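Local coordinates for multiple antibiotic resistance protein MarR (Escherichia coli, PDB 1JGS) that represses the marRAB operon, which is involved in activating antibiotic resistance and oxidative stress genes, by binding the marO operator/promoter site, at residues A[40-51]-A[91-102]. Residues are numbered along the deposited sequence; the frame is centred on the assembly and turned at random.
With SAL (2-hydroxybenzoic acid), chain B.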
ATOM      1  N   LEU A  40       5.433 -10.212   8.798  1.00 42.08           N
ATOM      2  CA  LEU A  40       5.185 -11.549   9.354  1.00 42.08           C
ATOM      3  C   LEU A  40       4.148 -12.328   8.531  1.00 42.08           C
ATOM      4  O   LEU A  40       4.315 -13.516   8.258  1.00 42.08           O
ATOM      5  CB  LEU A  40       4.691 -11.485  10.811  1.00 33.35           C
ATOM      6  CG  LEU A  40       5.605 -11.084  11.971  1.00 33.35           C
ATOM      7  CD1 LEU A  40       4.839 -11.272  13.287  1.00 33.35           C
ATOM      8  CD2 LEU A  40       6.862 -11.916  11.982  1.00 33.35           C
ATOM      9  N   CYS A  41       3.074 -11.658   8.143  1.00 47.51           N
ATOM     10  CA  CYS A  41       2.039 -12.320   7.368  1.00 47.51           C
ATOM     11  C   CYS A  41       2.592 -12.776   6.023  1.00 47.51           C
ATOM     12  O   CYS A  41       2.224 -13.840   5.522  1.00 47.51           O
ATOM     13  CB  CYS A  41       0.857 -11.378   7.159  1.00 47.01           C
ATOM     14  SG  CYS A  41       0.026 -10.907   8.687  1.00 47.01           S
ATOM     15  N   SER A  42       3.480 -11.974   5.445  1.00 42.18           N
ATOM     16  CA  SER A  42       4.076 -12.301   4.150  1.00 42.18           C
ATOM     17  C   SER A  42       5.047 -13.474   4.203  1.00 42.18           C
ATOM     18  O   SER A  42       5.103 -14.273   3.281  1.00 42.18           O
ATOM     19  CB  SER A  42       4.812 -11.087   3.581  1.00 30.64           C
ATOM     20  OG  SER A  42       3.923 -10.001   3.387  1.00 30.64           O
ATOM     21  N   ILE A  43       5.835 -13.561   5.271  1.00 41.78           N
ATOM     22  CA  ILE A  43       6.799 -14.642   5.405  1.00 41.78           C
ATOM     23  C   ILE A  43       6.014 -15.921   5.678  1.00 41.78           C
ATOM     24  O   ILE A  43       6.327 -16.983   5.145  1.00 41.78           O
ATOM     25  CB  ILE A  43       7.769 -14.373   6.572  1.00 41.13           C
ATOM     26  CG1 ILE A  43       8.663 -13.175   6.236  1.00 41.13           C
ATOM     27  CG2 ILE A  43       8.613 -15.609   6.857  1.00 41.13           C
ATOM     28  CD1 ILE A  43       9.737 -12.882   7.284  1.00 41.13           C
ATOM     29  N   ARG A  44       4.988 -15.793   6.514  1.00 49.26           N
ATOM     30  CA  ARG A  44       4.141 -16.913   6.864  1.00 49.26           C
ATOM     31  C   ARG A  44       3.621 -17.634   5.614  1.00 49.26           C
ATOM     32  O   ARG A  44       3.969 -18.802   5.361  1.00 49.26           O
ATOM     33  CB  ARG A  44       2.961 -16.422   7.709  1.00 66.71           C
ATOM     34  CG  ARG A  44       1.915 -17.490   7.999  1.00 66.71           C
ATOM     35  CD  ARG A  44       0.824 -16.977   8.914  1.00 66.71           C
ATOM     36  NE  ARG A  44      -0.322 -17.874   8.878  1.00 66.71           N
ATOM     37  CZ  ARG A  44      -1.489 -17.630   9.463  1.00 66.71           C
ATOM     38  NH1 ARG A  44      -1.684 -16.509  10.148  1.00 66.71           N
ATOM     39  NH2 ARG A  44      -2.478 -18.503   9.337  1.00 66.71           N
ATOM     40  N   CYS A  45       2.793 -16.924   4.845  1.00 56.95           N
ATOM     41  CA  CYS A  45       2.179 -17.437   3.619  1.00 56.95           C
ATOM     42  C   CYS A  45       3.133 -18.219   2.755  1.00 56.95           C
ATOM     43  O   CYS A  45       2.791 -19.280   2.223  1.00 56.95           O
ATOM     44  CB  CYS A  45       1.621 -16.284   2.794  1.00 55.83           C
ATOM     45  SG  CYS A  45       0.336 -15.380   3.624  1.00 55.83           S
ATOM     46  N   ALA A  46       4.330 -17.676   2.610  1.00 43.02           N
ATOM     47  CA  ALA A  46       5.354 -18.296   1.802  1.00 43.02           C
ATOM     48  C   ALA A  46       6.103 -19.424   2.525  1.00 43.02           C
ATOM     49  O   ALA A  46       6.909 -20.127   1.897  1.00 43.02           O
ATOM     50  CB  ALA A  46       6.324 -17.233   1.347  1.00 30.40           C
ATOM     51  N   ALA A  47       5.843 -19.599   3.827  1.00 45.66           N
ATOM     52  CA  ALA A  47       6.509 -20.630   4.633  1.00 45.66           C
ATOM     53  C   ALA A  47       7.973 -20.261   4.855  1.00 45.66           C
ATOM     54  O   ALA A  47       8.431 -20.107   5.992  1.00 45.66           O
ATOM     55  CB  ALA A  47       6.431 -21.986   3.943  1.00 34.46           C
ATOM     56  N   CYS A  48       8.691 -20.138   3.744  1.00 42.13           N
ATOM     57  CA  CYS A  48      10.099 -19.778   3.720  1.00 42.13           C
ATOM     58  C   CYS A  48      10.303 -18.873   2.506  1.00 42.13           C
ATOM     59  O   CYS A  48       9.852 -19.193   1.407  1.00 42.13           O
ATOM     60  CB  CYS A  48      10.980 -21.018   3.553  1.00 63.33           C
ATOM     61  SG  CYS A  48      11.132 -22.067   5.001  1.00 63.33           S
ATOM     62  N   ILE A  49      10.991 -17.755   2.690  1.00 45.27           N
ATOM     63  CA  ILE A  49      11.224 -16.851   1.575  1.00 45.27           C
ATOM     64  C   ILE A  49      12.543 -16.118   1.732  1.00 45.27           C
ATOM     65  O   ILE A  49      12.998 -15.867   2.858  1.00 45.27           O
ATOM     66  CB  ILE A  49      10.094 -15.811   1.458  1.00 41.76           C
ATOM     67  CG1 ILE A  49      10.353 -14.896   0.254  1.00 41.76           C
ATOM     68  CG2 ILE A  49       9.998 -15.007   2.753  1.00 41.76           C
ATOM     69  CD1 ILE A  49       9.229 -13.928  -0.035  1.00 41.76           C
ATOM     70  N   THR A  50      13.160 -15.784   0.605  1.00 37.37           N
ATOM     71  CA  THR A  50      14.429 -15.063   0.632  1.00 37.37           C
ATOM     72  C   THR A  50      14.174 -13.589   0.954  1.00 37.37           C
ATOM     73  O   THR A  50      13.098 -13.048   0.669  1.00 37.37           O
ATOM     74  CB  THR A  50      15.154 -15.162  -0.718  1.00 68.07           C
ATOM     75  OG1 THR A  50      14.369 -14.522  -1.733  1.00 68.07           O
ATOM     76  CG2 THR A  50      15.383 -16.618  -1.086  1.00 68.07           C
ATOM     77  N   PRO A  51      15.149 -12.919   1.574  1.00 37.02           N
ATOM     78  CA  PRO A  51      14.907 -11.511   1.881  1.00 37.02           C
ATOM     79  C   PRO A  51      14.624 -10.701   0.617  1.00 37.02           C
ATOM     80  O   PRO A  51      13.710  -9.858   0.595  1.00 37.02           O
ATOM     81  CB  PRO A  51      16.186 -11.097   2.586  1.00 39.03           C
ATOM     82  CG  PRO A  51      16.568 -12.351   3.317  1.00 39.03           C
ATOM     83  CD  PRO A  51      16.360 -13.408   2.257  1.00 39.03           C
ATOM     84  N   LEU A  91      17.162 -18.009   3.871  1.00 30.82           N
ATOM     85  CA  LEU A  91      15.722 -17.883   3.806  1.00 30.82           C
ATOM     86  C   LEU A  91      15.366 -17.398   5.193  1.00 30.82           C
ATOM     87  O   LEU A  91      16.154 -17.537   6.133  1.00 30.82           O
ATOM     88  CB  LEU A  91      15.042 -19.247   3.562  1.00 43.64           C
ATOM     89  CG  LEU A  91      15.234 -20.029   2.248  1.00 43.64           C
ATOM     90  CD1 LEU A  91      14.853 -21.475   2.482  1.00 43.64           C
ATOM     91  CD2 LEU A  91      14.387 -19.444   1.113  1.00 43.64           C
ATOM     92  N   VAL A  92      14.191 -16.814   5.323  1.00 40.02           N
ATOM     93  CA  VAL A  92      13.754 -16.377   6.622  1.00 40.02           C
ATOM     94  C   VAL A  92      12.393 -16.998   6.786  1.00 40.02           C
ATOM     95  O   VAL A  92      11.614 -17.067   5.831  1.00 40.02           O
ATOM     96  CB  VAL A  92      13.649 -14.837   6.725  1.00 33.09           C
ATOM     97  CG1 VAL A  92      15.054 -14.199   6.578  1.00 33.09           C
ATOM     98  CG2 VAL A  92      12.696 -14.309   5.668  1.00 33.09           C
ATOM     99  N   LYS A  93      12.125 -17.492   7.985  1.00 35.95           N
ATOM    100  CA  LYS A  93      10.838 -18.090   8.285  1.00 35.95           C
ATOM    101  C   LYS A  93      10.505 -17.643   9.690  1.00 35.95           C
ATOM    102  O   LYS A  93      11.375 -17.148  10.420  1.00 35.95           O
ATOM    103  CB  LYS A  93      10.936 -19.614   8.221  1.00 43.93           C
ATOM    104  CG  LYS A  93      11.758 -20.237   9.337  1.00 43.93           C
ATOM    105  CD  LYS A  93      11.989 -21.709   9.071  1.00 43.93           C
ATOM    106  CE  LYS A  93      11.657 -22.541  10.285  1.00 43.93           C
ATOM    107  NZ  LYS A  93      10.223 -22.393  10.680  1.00 43.93           N
ATOM    108  N   LEU A  94       9.253 -17.817  10.078  1.00 44.66           N
ATOM    109  CA  LEU A  94       8.833 -17.435  11.408  1.00 44.66           C
ATOM    110  C   LEU A  94       9.233 -18.492  12.415  1.00 44.66           C
ATOM    111  O   LEU A  94       9.280 -19.676  12.098  1.00 44.66           O
ATOM    112  CB  LEU A  94       7.320 -17.275  11.458  1.00 32.99           C
ATOM    113  CG  LEU A  94       6.667 -16.272  10.497  1.00 32.99           C
ATOM    114  CD1 LEU A  94       5.226 -16.047  10.968  1.00 32.99           C
ATOM    115  CD2 LEU A  94       7.450 -14.932  10.482  1.00 32.99           C
ATOM    116  N   THR A  95       9.543 -18.060  13.629  1.00 38.68           N
ATOM    117  CA  THR A  95       9.866 -19.002  14.685  1.00 38.68           C
ATOM    118  C   THR A  95       8.476 -19.363  15.239  1.00 38.68           C
ATOM    119  O   THR A  95       7.485 -18.706  14.883  1.00 38.68           O
ATOM    120  CB  THR A  95      10.698 -18.326  15.775  1.00 35.09           C
ATOM    121  OG1 THR A  95       9.985 -17.179  16.264  1.00 35.09           O
ATOM    122  CG2 THR A  95      12.045 -17.883  15.227  1.00 35.09           C
ATOM    123  N   THR A  96       8.385 -20.382  16.091  1.00 50.83           N
ATOM    124  CA  THR A  96       7.081 -20.774  16.652  1.00 50.83           C
ATOM    125  C   THR A  96       6.393 -19.582  17.305  1.00 50.83           C
ATOM    126  O   THR A  96       5.223 -19.313  17.050  1.00 50.83           O
ATOM    127  CB  THR A  96       7.209 -21.884  17.728  1.00 38.42           C
ATOM    128  OG1 THR A  96       7.914 -23.005  17.187  1.00 38.42           O
ATOM    129  CG2 THR A  96       5.817 -22.342  18.180  1.00 38.42           C
ATOM    130  N   GLY A  97       7.121 -18.878  18.164  1.00 42.94           N
ATOM    131  CA  GLY A  97       6.552 -17.713  18.807  1.00 42.94           C
ATOM    132  C   GLY A  97       6.107 -16.674  17.786  1.00 42.94           C
ATOM    133  O   GLY A  97       5.023 -16.098  17.908  1.00 42.94           O
ATOM    134  N   GLY A  98       6.948 -16.430  16.779  1.00 38.70           N
ATOM    135  CA  GLY A  98       6.603 -15.464  15.752  1.00 38.70           C
ATOM    136  C   GLY A  98       5.282 -15.849  15.115  1.00 38.70           C
ATOM    137  O   GLY A  98       4.421 -14.996  14.885  1.00 38.70           O
ATOM    138  N   ALA A  99       5.127 -17.145  14.846  1.00 47.24           N
ATOM    139  CA  ALA A  99       3.911 -17.678  14.237  1.00 47.24           C
ATOM    140  C   ALA A  99       2.692 -17.377  15.095  1.00 47.24           C
ATOM    141  O   ALA A  99       1.654 -16.963  14.582  1.00 47.24           O
ATOM    142  CB  ALA A  99       4.046 -19.192  14.031  1.00 42.30           C
ATOM    143  N   ALA A 100       2.824 -17.583  16.403  1.00 52.11           N
ATOM    144  CA  ALA A 100       1.732 -17.336  17.330  1.00 52.11           C
ATOM    145  C   ALA A 100       1.381 -15.848  17.326  1.00 52.11           C
ATOM    146  O   ALA A 100       0.216 -15.468  17.179  1.00 52.11           O
ATOM    147  CB  ALA A 100       2.129 -17.788  18.733  1.00 50.48           C
ATOM    148  N   ILE A 101       2.390 -15.003  17.487  1.00 47.20           N
ATOM    149  CA  ILE A 101       2.157 -13.567  17.471  1.00 47.20           C
ATOM    150  C   ILE A 101       1.364 -13.187  16.200  1.00 47.20           C
ATOM    151  O   ILE A 101       0.362 -12.467  16.262  1.00 47.20           O
ATOM    152  CB  ILE A 101       3.496 -12.793  17.460  1.00 46.42           C
ATOM    153  CG1 ILE A 101       4.286 -13.077  18.742  1.00 46.42           C
ATOM    154  CG2 ILE A 101       3.232 -11.311  17.283  1.00 46.42           C
ATOM    155  CD1 ILE A 101       3.586 -12.661  20.006  1.00 46.42           C
ATOM    156  N   CYS A 102       1.822 -13.676  15.050  1.00 55.20           N
ATOM    157  CA  CYS A 102       1.175 -13.375  13.777  1.00 55.20           C
ATOM    158  C   CYS A 102      -0.264 -13.856  13.709  1.00 55.20           C
ATOM    159  O   CYS A 102      -1.073 -13.291  12.968  1.00 55.20           O
ATOM    160  CB  CYS A 102       1.960 -13.983  12.615  1.00 50.25           C
ATOM    161  SG  CYS A 102       1.121 -13.843  11.017  1.00 50.25           S
TER
HETATM  162  C1' SAL B 256      19.403 -10.481   5.123  1.00 44.77           C
HETATM  163  O1' SAL B 256      19.976 -11.612   5.518  1.00 44.77           O
HETATM  164  O2' SAL B 256      18.840  -9.736   5.937  1.00 44.77           O
HETATM  165  C1  SAL B 256      19.478 -10.175   3.679  1.00 44.77           C
HETATM  166  C2  SAL B 256      18.873  -8.958   3.158  1.00 44.77           C
HETATM  167  C3  SAL B 256      18.926  -8.641   1.780  1.00 44.77           C
HETATM  168  C4  SAL B 256      19.561  -9.490   0.877  1.00 44.77           C
HETATM  169  C5  SAL B 256      20.228 -10.817   1.414  1.00 44.77           C
HETATM  170  C6  SAL B 256      20.146 -11.080   2.777  1.00 44.77           C
HETATM  171  O2  SAL B 256      18.229  -8.065   3.955  1.00 44.77           O
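Ile49 O accepts the shorter of two backbone bonds, from Val92 N at 2.9 Å, while Ile49 N donates a longer one to Val92 O (3.3 Å, N-H...O 165°). This reciprocal pair is a single antiparallel bridge, which sets Ile49 beside strand 90-94, the second strand of the MarR wing. Because strand 90-94 already pairs with strand 78-82 through Leu91 and Lys93, the bridge attaches Ile49 to the outer side of the two-stranded wing, in the manner of the short third strand of winged helix-turn-helix domains. Ile49 O also receives a CA-H...O contact from Leu91 CA (3.5 Å), and Val92 CG2 lies close to it.

Away from the bridge the contact is largely apolar. Helix 40-46 runs across strand 91-94 at 102°, the axes 7.5 Å apart, and Ile43 points from the helix toward the strand: its CG2, anti to the backbone N, lies 3.6 Å from Lys93 CA, whereas CD1 reaches Val92 CG2 with the two side chains at nearly a right angle. Leu94 spreads its two methyls over helix 40-46, CD2 against Ile43 CG2 and Leu40 CD2, the latter at a tight 3.4 Å, and CD1 facing Arg44 CB.

Thr95 OG1 caps helix 96-118 by accepting from Gly98 N, and in its second turn Cys102 CB packs on Leu40 CD1. The extended Arg44 chain passes Cys102 SG, which lies at its guanidinium edge, and NH1 goes on to a salt bridge with Glu103. At the start of helix 51-58, Pro51 packs its CG on Val92 CG1 (4.0 Å) and places CB 3.5 Å from C2 of the bound salicylate.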